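Local atomic coordinates of cystathionine beta-lyase family protein, YNBB B.subtilis ortholog (Clostridium acetobutylicum, PDB entry 3HVY), a protein that binds pyridoxal phosphate and probably acts as a carbon-sulfur lyase of the methionine gamma-lyase family, with a putative role in aluminium resistance. Residues 383-394 with 404-414. Numbering follows the deposited sequence.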
ATOM      1  N   PHE D 383      -9.488  -5.935 -13.532  1.00 31.55           N
ATOM      2  CA  PHE D 383      -8.337  -5.547 -12.750  1.00 30.34           C
ATOM      3  C   PHE D 383      -8.643  -5.648 -11.272  1.00 30.19           C
ATOM      4  O   PHE D 383      -7.747  -5.997 -10.466  1.00 32.89           O
ATOM      5  CB  PHE D 383      -7.908  -4.102 -13.095  1.00 30.39           C
ATOM      6  CG  PHE D 383      -7.428  -3.961 -14.488  1.00 27.25           C
ATOM      7  CD1 PHE D 383      -6.157  -4.375 -14.827  1.00 32.56           C
ATOM      8  CD2 PHE D 383      -8.267  -3.455 -15.485  1.00 27.93           C
ATOM      9  CE1 PHE D 383      -5.728  -4.245 -16.138  1.00 36.21           C
ATOM     10  CE2 PHE D 383      -7.831  -3.326 -16.768  1.00 34.34           C
ATOM     11  CZ  PHE D 383      -6.578  -3.726 -17.099  1.00 29.14           C
ATOM     12  N   VAL D 384      -9.897  -5.370 -10.934  1.00 32.63           N
ATOM     13  CA  VAL D 384     -10.405  -5.482  -9.558  1.00 31.60           C
ATOM     14  C   VAL D 384     -11.409  -6.650  -9.488  1.00 32.76           C
ATOM     15  O   VAL D 384     -12.387  -6.759 -10.267  1.00 31.65           O
ATOM     16  CB  VAL D 384     -10.979  -4.127  -9.039  1.00 30.95           C
ATOM     17  CG1 VAL D 384     -11.638  -4.253  -7.646  1.00 32.65           C
ATOM     18  CG2 VAL D 384      -9.883  -3.046  -9.004  1.00 30.90           C
ATOM     19  N   GLN D 385     -11.132  -7.558  -8.578  1.00 31.12           N
ATOM     20  CA  GLN D 385     -11.883  -8.810  -8.540  1.00 34.17           C
ATOM     21  C   GLN D 385     -13.315  -8.533  -8.199  1.00 36.68           C
ATOM     22  O   GLN D 385     -13.622  -8.013  -7.117  1.00 36.74           O
ATOM     23  CB  GLN D 385     -11.283  -9.796  -7.554  1.00 36.01           C
ATOM     24  CG  GLN D 385     -11.900 -11.212  -7.671  1.00 44.55           C
ATOM     25  CD  GLN D 385     -11.665 -12.007  -6.408  1.00 48.55           C
ATOM     26  OE1 GLN D 385     -12.000 -11.558  -5.337  1.00 46.26           O
ATOM     27  NE2 GLN D 385     -11.070 -13.182  -6.532  1.00 53.24           N
ATOM     28  N   GLY D 386     -14.198  -8.878  -9.145  1.00 35.21           N
ATOM     29  CA  GLY D 386     -15.613  -8.713  -8.967  1.00 34.02           C
ATOM     30  C   GLY D 386     -16.171  -7.380  -9.334  1.00 35.06           C
ATOM     31  O   GLY D 386     -17.360  -7.179  -9.138  1.00 35.78           O
ATOM     32  N   ALA D 387     -15.321  -6.445  -9.800  1.00 35.06           N
ATOM     33  CA  ALA D 387     -15.742  -5.057 -10.110  1.00 38.16           C
ATOM     34  C   ALA D 387     -16.698  -5.071 -11.281  1.00 39.97           C
ATOM     35  O   ALA D 387     -16.360  -5.575 -12.316  1.00 42.99           O
ATOM     36  CB  ALA D 387     -14.541  -4.154 -10.469  1.00 36.63           C
ATOM     37  N   SER D 388     -17.900  -4.535 -11.157  1.00 38.58           N
ATOM     38  CA  SER D 388     -18.733  -4.675 -12.340  1.00 38.96           C
ATOM     39  C   SER D 388     -18.866  -3.423 -13.177  1.00 33.56           C
ATOM     40  O   SER D 388     -19.550  -3.455 -14.194  1.00 32.08           O
ATOM     41  CB  SER D 388     -20.034  -5.424 -12.070  1.00 42.74           C
ATOM     42  OG  SER D 388     -20.622  -5.016 -10.871  1.00 40.67           O
ATOM     43  N   ILE D 389     -18.111  -2.363 -12.838  1.00 31.73           N
ATOM     44  CA  ILE D 389     -18.025  -1.233 -13.724  1.00 30.64           C
ATOM     45  C   ILE D 389     -17.040  -1.600 -14.873  1.00 30.06           C
ATOM     46  O   ILE D 389     -16.955  -0.906 -15.899  1.00 32.31           O
ATOM     47  CB  ILE D 389     -17.598   0.034 -12.947  1.00 32.94           C
ATOM     48  CG1 ILE D 389     -17.700   1.310 -13.782  1.00 33.86           C
ATOM     49  CG2 ILE D 389     -16.178  -0.161 -12.357  1.00 29.68           C
ATOM     50  CD1 ILE D 389     -19.076   1.572 -14.391  1.00 32.11           C
ATOM     51  N   GLU D 390     -16.275  -2.659 -14.691  1.00 28.25           N
ATOM     52  CA  GLU D 390     -15.426  -3.184 -15.758  1.00 26.96           C
ATOM     53  C   GLU D 390     -16.247  -4.153 -16.569  1.00 28.23           C
ATOM     54  O   GLU D 390     -17.143  -4.814 -16.027  1.00 29.02           O
ATOM     55  CB  GLU D 390     -14.202  -3.913 -15.224  1.00 31.01           C
ATOM     56  CG  GLU D 390     -13.353  -3.137 -14.301  1.00 32.70           C
ATOM     57  CD  GLU D 390     -12.019  -3.801 -13.961  1.00 38.96           C
ATOM     58  OE1 GLU D 390     -11.315  -4.343 -14.890  1.00 34.69           O
ATOM     59  OE2 GLU D 390     -11.644  -3.720 -12.746  1.00 33.28           O
ATOM     60  N   LEU D 391     -15.895  -4.301 -17.841  1.00 29.71           N
ATOM     61  CA  LEU D 391     -16.623  -5.152 -18.761  1.00 31.27           C
ATOM     62  C   LEU D 391     -16.737  -6.554 -18.183  1.00 31.47           C
ATOM     63  O   LEU D 391     -15.734  -7.238 -17.892  1.00 30.32           O
ATOM     64  CB  LEU D 391     -15.976  -5.209 -20.155  1.00 30.82           C
ATOM     65  CG  LEU D 391     -16.783  -5.969 -21.212  1.00 35.49           C
ATOM     66  CD1 LEU D 391     -18.133  -5.288 -21.500  1.00 33.55           C
ATOM     67  CD2 LEU D 391     -15.993  -6.197 -22.489  1.00 29.78           C
ATOM     68  N   SER D 392     -17.971  -6.972 -18.032  1.00 29.68           N
ATOM     69  CA  SER D 392     -18.275  -8.307 -17.454  1.00 30.26           C
ATOM     70  C   SER D 392     -19.677  -8.758 -17.870  1.00 32.05           C
ATOM     71  O   SER D 392     -20.435  -7.998 -18.441  1.00 32.14           O
ATOM     72  CB  SER D 392     -18.187  -8.187 -15.942  1.00 31.10           C
ATOM     73  OG  SER D 392     -18.926  -7.039 -15.458  1.00 37.83           O
ATOM     74  N   ALA D 393     -20.024 -10.014 -17.611  1.00 31.26           N
ATOM     75  CA  ALA D 393     -21.318 -10.529 -18.004  1.00 31.09           C
ATOM     76  C   ALA D 393     -21.588 -11.758 -17.151  1.00 33.41           C
ATOM     77  O   ALA D 393     -20.664 -12.402 -16.649  1.00 32.11           O
ATOM     78  CB  ALA D 393     -21.317 -10.913 -19.447  1.00 27.56           C
ATOM     79  N   ASP D 394     -22.859 -12.070 -16.981  1.00 33.56           N
ATOM     80  CA  ASP D 394     -23.270 -13.241 -16.205  1.00 34.21           C
ATOM     81  C   ASP D 394     -24.676 -13.646 -16.552  1.00 35.87           C
ATOM     82  O   ASP D 394     -25.428 -12.863 -17.148  1.00 36.96           O
ATOM     83  CB  ASP D 394     -23.158 -12.994 -14.701  1.00 37.44           C
ATOM     84  CG  ASP D 394     -23.744 -11.654 -14.269  1.00 46.72           C
ATOM     85  OD1 ASP D 394     -23.042 -10.616 -14.323  1.00 65.99           O
ATOM     86  OD2 ASP D 394     -24.897 -11.650 -13.826  1.00 52.42           O
ATOM     87  N   TYR D 404     -26.742 -11.108 -19.132  1.00 32.96           N
ATOM     88  CA  TYR D 404     -26.636  -9.767 -18.598  1.00 32.62           C
ATOM     89  C   TYR D 404     -25.226  -9.269 -18.741  1.00 34.56           C
ATOM     90  O   TYR D 404     -24.309  -9.890 -18.226  1.00 36.90           O
ATOM     91  CB  TYR D 404     -27.087  -9.747 -17.144  1.00 32.95           C
ATOM     92  CG  TYR D 404     -28.474 -10.316 -16.964  1.00 31.31           C
ATOM     93  CD1 TYR D 404     -29.594  -9.509 -16.963  1.00 33.31           C
ATOM     94  CD2 TYR D 404     -28.656 -11.663 -16.821  1.00 28.43           C
ATOM     95  CE1 TYR D 404     -30.864 -10.063 -16.812  1.00 29.25           C
ATOM     96  CE2 TYR D 404     -29.892 -12.201 -16.690  1.00 33.59           C
ATOM     97  CZ  TYR D 404     -31.001 -11.395 -16.687  1.00 32.83           C
ATOM     98  OH  TYR D 404     -32.278 -11.957 -16.545  1.00 31.69           O
ATOM     99  N   LEU D 405     -25.076  -8.157 -19.463  1.00 32.63           N
ATOM    100  CA  LEU D 405     -23.797  -7.517 -19.724  1.00 34.18           C
ATOM    101  C   LEU D 405     -23.763  -6.203 -18.982  1.00 34.13           C
ATOM    102  O   LEU D 405     -24.751  -5.496 -18.913  1.00 33.63           O
ATOM    103  CB  LEU D 405     -23.643  -7.226 -21.229  1.00 38.17           C
ATOM    104  CG  LEU D 405     -22.356  -6.502 -21.657  1.00 45.10           C
ATOM    105  CD1 LEU D 405     -21.318  -7.522 -21.966  1.00 46.20           C
ATOM    106  CD2 LEU D 405     -22.529  -5.607 -22.855  1.00 49.75           C
ATOM    107  N   GLN D 406     -22.641  -5.903 -18.368  1.00 28.16           N
ATOM    108  CA  GLN D 406     -22.459  -4.596 -17.764  1.00 32.18           C
ATOM    109  C   GLN D 406     -21.015  -4.195 -17.702  1.00 33.57           C
ATOM    110  O   GLN D 406     -20.135  -5.032 -17.665  1.00 36.41           O
ATOM    111  CB  GLN D 406     -23.047  -4.476 -16.372  1.00 32.15           C
ATOM    112  CG  GLN D 406     -22.423  -5.319 -15.342  1.00 41.84           C
ATOM    113  CD  GLN D 406     -22.910  -6.702 -15.422  1.00 48.92           C
ATOM    114  OE1 GLN D 406     -24.114  -6.936 -15.436  1.00 51.90           O
ATOM    115  NE2 GLN D 406     -21.994  -7.645 -15.510  1.00 54.91           N
ATOM    116  N   GLY D 407     -20.787  -2.893 -17.737  1.00 32.76           N
ATOM    117  CA  GLY D 407     -19.469  -2.351 -17.534  1.00 32.05           C
ATOM    118  C   GLY D 407     -18.715  -2.075 -18.796  1.00 32.74           C
ATOM    119  O   GLY D 407     -19.172  -2.376 -19.871  1.00 30.51           O
ATOM    120  N   GLY D 408     -17.549  -1.484 -18.604  1.00 29.37           N
ATOM    121  CA  GLY D 408     -16.638  -1.105 -19.638  1.00 34.84           C
ATOM    122  C   GLY D 408     -15.933   0.177 -19.209  1.00 33.20           C
ATOM    123  O   GLY D 408     -16.539   1.273 -19.218  1.00 33.78           O
ATOM    124  N   LEU D 409     -14.663   0.045 -18.832  1.00 32.32           N
ATOM    125  CA  LEU D 409     -13.892   1.220 -18.410  1.00 31.58           C
ATOM    126  C   LEU D 409     -13.845   2.220 -19.537  1.00 34.26           C
ATOM    127  O   LEU D 409     -13.711   3.423 -19.300  1.00 31.84           O
ATOM    128  CB  LEU D 409     -12.494   0.840 -17.988  1.00 33.31           C
ATOM    129  CG  LEU D 409     -12.404  -0.094 -16.762  1.00 30.33           C
ATOM    130  CD1 LEU D 409     -11.017  -0.674 -16.627  1.00 28.38           C
ATOM    131  CD2 LEU D 409     -12.898   0.574 -15.456  1.00 30.69           C
ATOM    132  N   THR D 410     -13.917   1.734 -20.779  1.00 30.19           N
ATOM    133  CA  THR D 410     -14.001   2.629 -21.919  1.00 30.29           C
ATOM    134  C   THR D 410     -15.034   2.063 -22.862  1.00 30.85           C
ATOM    135  O   THR D 410     -15.327   0.826 -22.873  1.00 31.42           O
ATOM    136  CB  THR D 410     -12.663   2.797 -22.663  1.00 34.05           C
ATOM    137  OG1 THR D 410     -12.365   1.609 -23.397  1.00 30.30           O
ATOM    138  CG2 THR D 410     -11.547   3.138 -21.755  1.00 29.74           C
ATOM    139  N   PHE D 411     -15.681   2.947 -23.600  1.00 29.94           N
ATOM    140  CA  PHE D 411     -16.639   2.482 -24.582  1.00 29.26           C
ATOM    141  C   PHE D 411     -15.953   1.619 -25.646  1.00 28.72           C
ATOM    142  O   PHE D 411     -16.530   0.625 -26.144  1.00 29.92           O
ATOM    143  CB  PHE D 411     -17.345   3.670 -25.264  1.00 31.39           C
ATOM    144  CG  PHE D 411     -18.165   3.282 -26.425  1.00 34.52           C
ATOM    145  CD1 PHE D 411     -19.265   2.454 -26.256  1.00 36.17           C
ATOM    146  CD2 PHE D 411     -17.828   3.697 -27.698  1.00 29.26           C
ATOM    147  CE1 PHE D 411     -20.000   2.074 -27.308  1.00 35.66           C
ATOM    148  CE2 PHE D 411     -18.557   3.311 -28.759  1.00 36.89           C
ATOM    149  CZ  PHE D 411     -19.664   2.498 -28.577  1.00 34.63           C
ATOM    150  N   ASP D 412     -14.757   2.004 -26.041  1.00 26.38           N
ATOM    151  CA  ASP D 412     -14.050   1.198 -27.043  1.00 29.29           C
ATOM    152  C   ASP D 412     -13.923  -0.248 -26.560  1.00 30.53           C
ATOM    153  O   ASP D 412     -14.108  -1.213 -27.323  1.00 30.27           O
ATOM    154  CB  ASP D 412     -12.680   1.804 -27.326  1.00 30.21           C
ATOM    155  CG  ASP D 412     -12.752   3.015 -28.264  1.00 31.43           C
ATOM    156  OD1 ASP D 412     -13.464   2.940 -29.302  1.00 30.74           O
ATOM    157  OD2 ASP D 412     -12.101   4.053 -27.990  1.00 31.46           O
ATOM    158  N   HIS D 413     -13.593  -0.428 -25.294  1.00 27.47           N
ATOM    159  CA  HIS D 413     -13.498  -1.781 -24.780  1.00 28.71           C
ATOM    160  C   HIS D 413     -14.830  -2.518 -24.842  1.00 27.09           C
ATOM    161  O   HIS D 413     -14.912  -3.604 -25.400  1.00 29.21           O
ATOM    162  CB  HIS D 413     -12.919  -1.819 -23.355  1.00 27.60           C
ATOM    163  CG  HIS D 413     -12.687  -3.208 -22.860  1.00 31.86           C
ATOM    164  ND1 HIS D 413     -12.840  -3.562 -21.536  1.00 28.44           N
ATOM    165  CD2 HIS D 413     -12.376  -4.350 -23.526  1.00 33.15           C
ATOM    166  CE1 HIS D 413     -12.594  -4.859 -21.406  1.00 31.69           C
ATOM    167  NE2 HIS D 413     -12.294  -5.356 -22.597  1.00 30.27           N
ATOM    168  N   ALA D 414     -15.879  -1.897 -24.341  1.00 27.21           N
ATOM    169  CA  ALA D 414     -17.228  -2.483 -24.379  1.00 29.70           C
ATOM    170  C   ALA D 414     -17.653  -2.888 -25.779  1.00 31.07           C
ATOM    171  O   ALA D 414     -18.140  -4.008 -26.044  1.00 28.83           O
ATOM    172  CB  ALA D 414     -18.226  -1.477 -23.775  1.00 29.18           C
TER
HETATM  173  O   HOH W   1     -13.583  -2.799 -19.033  1.00 25.82           O
HETATM  174  O   HOH W   2     -25.585  -8.596 -13.944  1.00 43.57           O
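Gln406 leaves its strand with CG between the backbone N and carbonyl carbon (chi1 65°) and bends at chi2 (-80°), which brings NE2 to the Ser392 hydroxyl. NE2 of Gln406 donates to OG of Ser392 at 3.1 Å, almost straight and in the amide plane. A weak bond of 3.4 Å runs from Gln406 NE2 to Asp394 OD1, with amide and carboxylate planes 20° apart. A water bridges Gln406 OE1 and Asp394 OD2, and the latter also bonds Tyr188. Beneath these side chains the strands pair antiparallel. Ser392 with Gln406 and Asp394 with Tyr404 form hydrogen-bonded pairs, and Ala393 with Leu405 the non-hydrogen-bonded pair between them.

On the side of Ala393 and Leu405, Leu391 CD1 meets Leu405 CD1 at 3.9 Å. Leu391 CD2 sits over one face of the His413 ring in a CH-pi contact, 3.9 Å from its centroid. A water lies in the plane of this ring, 2.7 Å from His413 ND1, and accepts from the N atoms of Leu391 and Leu409. His413 NE2 bonds Ala355 O.

Past the strands, Gly408 N donates to Ile389 O at 2.8 Å. CA of Gly407 packs against the carbonyl oxygens of Ser388 and Ile389. The contact pairs two hairpin strands and packs the loop before them against the Thr410-capped start of helix 411-422, probably in the C-terminal domain of a fold-type I PLP enzyme.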